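Local coordinates for fasciclin-1 (Drosophila melanogaster, PDB 1O70), which mediates cell adhesion in the nervous system as a membrane-anchored glycoprotein, represented here by its third and fourth FAS1 domains, at residues 112-117 / 123-128. Sequence-based numbering, arbitrary orientation.
With NAG (2-acetamido-2-deoxy-beta-D-glucopyranose), chain B; NAG (2-acetamido-2-deoxy-beta-D-glucopyranose), chain C.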
ATOM      1  N   TYR A 112      -2.002  -6.509  -5.787  1.00 24.18           N
ATOM      2  CA  TYR A 112      -2.713  -7.707  -5.384  1.00 25.59           C
ATOM      3  C   TYR A 112      -4.175  -7.366  -5.570  1.00 27.66           C
ATOM      4  O   TYR A 112      -4.541  -6.189  -5.580  1.00 26.11           O
ATOM      5  CB  TYR A 112      -2.360  -8.141  -3.947  1.00 22.77           C
ATOM      6  CG  TYR A 112      -2.745  -7.204  -2.848  1.00 22.39           C
ATOM      7  CD1 TYR A 112      -4.023  -7.256  -2.273  1.00 23.47           C
ATOM      8  CD2 TYR A 112      -1.838  -6.257  -2.377  1.00 23.81           C
ATOM      9  CE1 TYR A 112      -4.386  -6.388  -1.261  1.00 22.14           C
ATOM     10  CE2 TYR A 112      -2.180  -5.384  -1.373  1.00 23.10           C
ATOM     11  CZ  TYR A 112      -3.458  -5.453  -0.813  1.00 25.25           C
ATOM     12  OH  TYR A 112      -3.812  -4.607   0.215  1.00 23.74           O
ATOM     13  N   PHE A 113      -4.997  -8.388  -5.768  1.00 30.50           N
ATOM     14  CA  PHE A 113      -6.409  -8.172  -6.019  1.00 33.60           C
ATOM     15  C   PHE A 113      -7.314  -8.782  -4.968  1.00 35.87           C
ATOM     16  O   PHE A 113      -6.902  -9.615  -4.160  1.00 38.10           O
ATOM     17  CB  PHE A 113      -6.801  -8.766  -7.382  1.00 33.05           C
ATOM     18  CG  PHE A 113      -5.955  -8.294  -8.531  1.00 31.59           C
ATOM     19  CD1 PHE A 113      -4.656  -8.753  -8.689  1.00 31.13           C
ATOM     20  CD2 PHE A 113      -6.457  -7.382  -9.452  1.00 32.45           C
ATOM     21  CE1 PHE A 113      -3.867  -8.312  -9.745  1.00 30.51           C
ATOM     22  CE2 PHE A 113      -5.673  -6.934 -10.512  1.00 33.05           C
ATOM     23  CZ  PHE A 113      -4.374  -7.403 -10.654  1.00 32.31           C
ATOM     24  N   ASN A 114      -8.565  -8.351  -5.002  1.00 36.84           N
ATOM     25  CA  ASN A 114      -9.587  -8.872  -4.121  1.00 37.49           C
ATOM     26  C   ASN A 114     -10.783  -9.147  -5.017  1.00 38.70           C
ATOM     27  O   ASN A 114     -11.206  -8.270  -5.775  1.00 38.05           O
ATOM     28  CB  ASN A 114      -9.982  -7.863  -3.052  1.00 39.33           C
ATOM     29  CG  ASN A 114     -11.069  -8.397  -2.143  1.00 40.59           C
ATOM     30  OD1 ASN A 114     -10.909  -9.452  -1.531  1.00 42.23           O
ATOM     31  ND2 ASN A 114     -12.180  -7.678  -2.053  1.00 42.04           N
ATOM     32  N   VAL A 115     -11.320 -10.363  -4.934  1.00 39.97           N
ATOM     33  CA  VAL A 115     -12.466 -10.759  -5.745  1.00 40.97           C
ATOM     34  C   VAL A 115     -13.685 -11.097  -4.897  1.00 43.70           C
ATOM     35  O   VAL A 115     -13.588 -11.878  -3.951  1.00 44.25           O
ATOM     36  CB  VAL A 115     -12.138 -11.990  -6.617  1.00 39.61           C
ATOM     37  CG1 VAL A 115     -13.377 -12.416  -7.393  1.00 39.59           C
ATOM     38  CG2 VAL A 115     -10.992 -11.671  -7.579  1.00 37.73           C
ATOM     39  N   ARG A 116     -14.825 -10.504  -5.245  1.00 45.77           N
ATOM     40  CA  ARG A 116     -16.090 -10.743  -4.549  1.00 47.61           C
ATOM     41  C   ARG A 116     -17.169 -11.186  -5.535  1.00 48.24           C
ATOM     42  O   ARG A 116     -17.188 -10.737  -6.680  1.00 48.14           O
ATOM     43  CB  ARG A 116     -16.587  -9.473  -3.872  1.00 50.28           C
ATOM     44  CG  ARG A 116     -15.747  -8.948  -2.745  1.00 54.89           C
ATOM     45  CD  ARG A 116     -16.159  -7.507  -2.480  1.00 59.18           C
ATOM     46  NE  ARG A 116     -17.613  -7.391  -2.372  1.00 61.83           N
ATOM     47  CZ  ARG A 116     -18.273  -6.239  -2.414  1.00 63.55           C
ATOM     48  NH1 ARG A 116     -17.608  -5.099  -2.567  1.00 63.41           N
ATOM     49  NH2 ARG A 116     -19.597  -6.226  -2.291  1.00 62.89           N
ATOM     50  N   GLY A 117     -18.071 -12.048  -5.071  1.00 48.87           N
ATOM     51  CA  GLY A 117     -19.169 -12.529  -5.898  1.00 50.12           C
ATOM     52  C   GLY A 117     -18.776 -13.325  -7.127  1.00 51.59           C
ATOM     53  O   GLY A 117     -17.602 -13.636  -7.326  1.00 51.18           O
ATOM     54  N   VAL A 123     -17.022  -8.521  -8.426  1.00 43.50           N
ATOM     55  CA  VAL A 123     -16.417  -7.230  -8.169  1.00 40.54           C
ATOM     56  C   VAL A 123     -14.943  -7.472  -7.931  1.00 39.15           C
ATOM     57  O   VAL A 123     -14.549  -8.189  -7.003  1.00 37.91           O
ATOM     58  CB  VAL A 123     -17.030  -6.530  -6.946  1.00 40.94           C
ATOM     59  CG1 VAL A 123     -16.136  -5.363  -6.510  1.00 38.11           C
ATOM     60  CG2 VAL A 123     -18.409  -5.998  -7.309  1.00 36.65           C
ATOM     61  N   ILE A 124     -14.130  -6.887  -8.795  1.00 37.67           N
ATOM     62  CA  ILE A 124     -12.688  -7.033  -8.691  1.00 36.21           C
ATOM     63  C   ILE A 124     -12.044  -5.696  -8.402  1.00 33.83           C
ATOM     64  O   ILE A 124     -12.286  -4.711  -9.102  1.00 33.18           O
ATOM     65  CB  ILE A 124     -12.092  -7.563  -9.993  1.00 37.38           C
ATOM     66  CG1 ILE A 124     -12.803  -8.861 -10.381  1.00 39.53           C
ATOM     67  CG2 ILE A 124     -10.595  -7.798  -9.824  1.00 36.42           C
ATOM     68  CD1 ILE A 124     -12.698  -9.189 -11.861  1.00 41.32           C
ATOM     69  N   THR A 125     -11.240  -5.661  -7.350  1.00 31.50           N
ATOM     70  CA  THR A 125     -10.526  -4.448  -6.991  1.00 27.69           C
ATOM     71  C   THR A 125      -9.042  -4.779  -6.908  1.00 27.08           C
ATOM     72  O   THR A 125      -8.659  -5.941  -6.747  1.00 24.88           O
ATOM     73  CB  THR A 125     -11.004  -3.867  -5.631  1.00 29.22           C
ATOM     74  OG1 THR A 125     -10.889  -4.859  -4.593  1.00 28.59           O
ATOM     75  CG2 THR A 125     -12.454  -3.373  -5.742  1.00 26.58           C
ATOM     76  N   VAL A 126      -8.207  -3.756  -7.047  1.00 26.90           N
ATOM     77  CA  VAL A 126      -6.762  -3.922  -6.991  1.00 25.76           C
ATOM     78  C   VAL A 126      -6.177  -2.866  -6.064  1.00 28.11           C
ATOM     79  O   VAL A 126      -6.688  -1.742  -5.987  1.00 30.34           O
ATOM     80  CB  VAL A 126      -6.117  -3.748  -8.391  1.00 24.85           C
ATOM     81  CG1 VAL A 126      -6.467  -2.383  -8.974  1.00 20.91           C
ATOM     82  CG2 VAL A 126      -4.602  -3.893  -8.288  1.00 22.75           C
ATOM     83  N   GLU A 127      -5.110  -3.227  -5.357  1.00 28.05           N
ATOM     84  CA  GLU A 127      -4.456  -2.297  -4.446  1.00 28.28           C
ATOM     85  C   GLU A 127      -3.008  -2.129  -4.864  1.00 27.61           C
ATOM     86  O   GLU A 127      -2.258  -3.098  -4.938  1.00 27.69           O
ATOM     87  CB  GLU A 127      -4.503  -2.800  -2.995  1.00 31.07           C
ATOM     88  CG  GLU A 127      -3.615  -1.976  -2.050  1.00 33.21           C
ATOM     89  CD  GLU A 127      -4.169  -0.584  -1.776  1.00 35.77           C
ATOM     90  OE1 GLU A 127      -3.377   0.313  -1.421  1.00 34.88           O
ATOM     91  OE2 GLU A 127      -5.400  -0.389  -1.894  1.00 38.27           O
ATOM     92  N   GLY A 128      -2.612  -0.896  -5.144  1.00 27.48           N
ATOM     93  CA  GLY A 128      -1.238  -0.667  -5.540  1.00 25.94           C
ATOM     94  C   GLY A 128      -0.780   0.773  -5.450  1.00 25.16           C
ATOM     95  O   GLY A 128      -1.533   1.700  -5.759  1.00 24.22           O
TER
HETATM   96  C1  NAG B   1     -10.606  -1.803  -2.047  1.00 30.49           C
HETATM   97  C2  NAG B   1     -10.357  -3.188  -1.455  1.00 29.80           C
HETATM   98  C3  NAG B   1     -11.699  -3.916  -1.326  1.00 31.99           C
HETATM   99  C4  NAG B   1     -12.701  -3.078  -0.510  1.00 33.32           C
HETATM  100  C5  NAG B   1     -12.789  -1.660  -1.109  1.00 33.84           C
HETATM  101  C6  NAG B   1     -13.664  -0.704  -0.329  1.00 32.77           C
HETATM  102  C7  NAG B   1      -8.293  -4.352  -1.888  1.00 31.49           C
HETATM  103  C8  NAG B   1      -7.453  -5.183  -2.848  1.00 28.91           C
HETATM  104  N2  NAG B   1      -9.481  -3.944  -2.323  1.00 31.86           N
HETATM  105  O3  NAG B   1     -11.509  -5.196  -0.748  1.00 28.73           O
HETATM  106  O4  NAG B   1     -14.002  -3.696  -0.578  1.00 38.19           O
HETATM  107  O5  NAG B   1     -11.480  -1.063  -1.192  1.00 31.45           O
HETATM  108  O6  NAG B   1     -13.294  -0.688   1.042  1.00 37.64           O
HETATM  109  O7  NAG B   1      -7.867  -4.082  -0.770  1.00 30.72           O
HETATM  110  C1  NAG C   2     -14.398  -4.465   0.495  1.00 43.85           C
HETATM  111  C2  NAG C   2     -15.911  -4.538   0.517  1.00 46.40           C
HETATM  112  C3  NAG C   2     -16.352  -5.363   1.726  1.00 48.01           C
HETATM  113  C4  NAG C   2     -15.680  -6.749   1.649  1.00 48.72           C
HETATM  114  C5  NAG C   2     -14.156  -6.633   1.473  1.00 47.73           C
HETATM  115  C6  NAG C   2     -13.549  -7.995   1.161  1.00 48.81           C
HETATM  116  C7  NAG C   2     -17.217  -2.737  -0.403  1.00 51.05           C
HETATM  117  C8  NAG C   2     -18.501  -2.011  -0.025  1.00 52.87           C
HETATM  118  N2  NAG C   2     -16.467  -3.202   0.591  1.00 49.33           N
HETATM  119  O3  NAG C   2     -17.759  -5.482   1.721  1.00 48.59           O
HETATM  120  O4  NAG C   2     -15.970  -7.526   2.806  1.00 51.53           O
HETATM  121  O5  NAG C   2     -13.834  -5.775   0.356  1.00 45.33           O
HETATM  122  O6  NAG C   2     -14.202  -8.591   0.043  1.00 49.57           O
HETATM  123  O7  NAG C   2     -16.912  -2.875  -1.585  1.00 49.94           O
HETATM  124  O   HOH W   1     -12.922  -6.709  -4.476  1.00 38.31           O
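Phe113 lies alongside Val126, and the methyl CG2 of Val126 sits over one face of the phenyl ring, 4.2 Å from the ring centroid and 22° off its normal, which meets the criterion for a CH-pi contact. Ile124 extends this apolar face with its CG2, 4.2 Å from Phe113 CD2, while Val115 pairs with Ile124 more loosely. Helix 88-94 covers the same face, Ile91 touching Phe113 and Val88 touching Ile124. The pairs Phe113-Val126 and Val115-Ile124 are non-hydrogen-bonded; between them Asn114 and Thr125 form a hydrogen-bonded pair, closed by Asn114 N to Thr125 O and Thr125 N to Asn114 O, and Arg116 and Val123 form another. With strand axes 4.7 Å apart and running antiparallel, this is a beta hairpin within the mixed sheet of the third FAS1 domain; strand 131-141 flanks 123-128 on its other side.

The opposite face, bearing Tyr112, Asn114, Arg116, Thr125 and Glu127, meets the glycan carried by Asn132. The Tyr112 ring is covered on one face by Glu127 CB, 4.0 Å from the ring centroid, whereas the carboxylate continues to a salt bridge with Arg290 of the fourth FAS1 domain. Thr125 holds OG1 between its backbone N and carbonyl carbon (chi1 56°), a rotation that presents the hydroxyl to the first sugar: N2 of that N-acetylglucosamine donates to Thr125 OG1 at 2.8 Å. One water bridges Thr125 OG1 and Asn114 O, donating to the latter. Asn114 turns CG anti to its own N (chi1 179°), reaching the second sugar, whose O6 accepts a nearly straight bond from Asn114 ND2 at 3.1 Å.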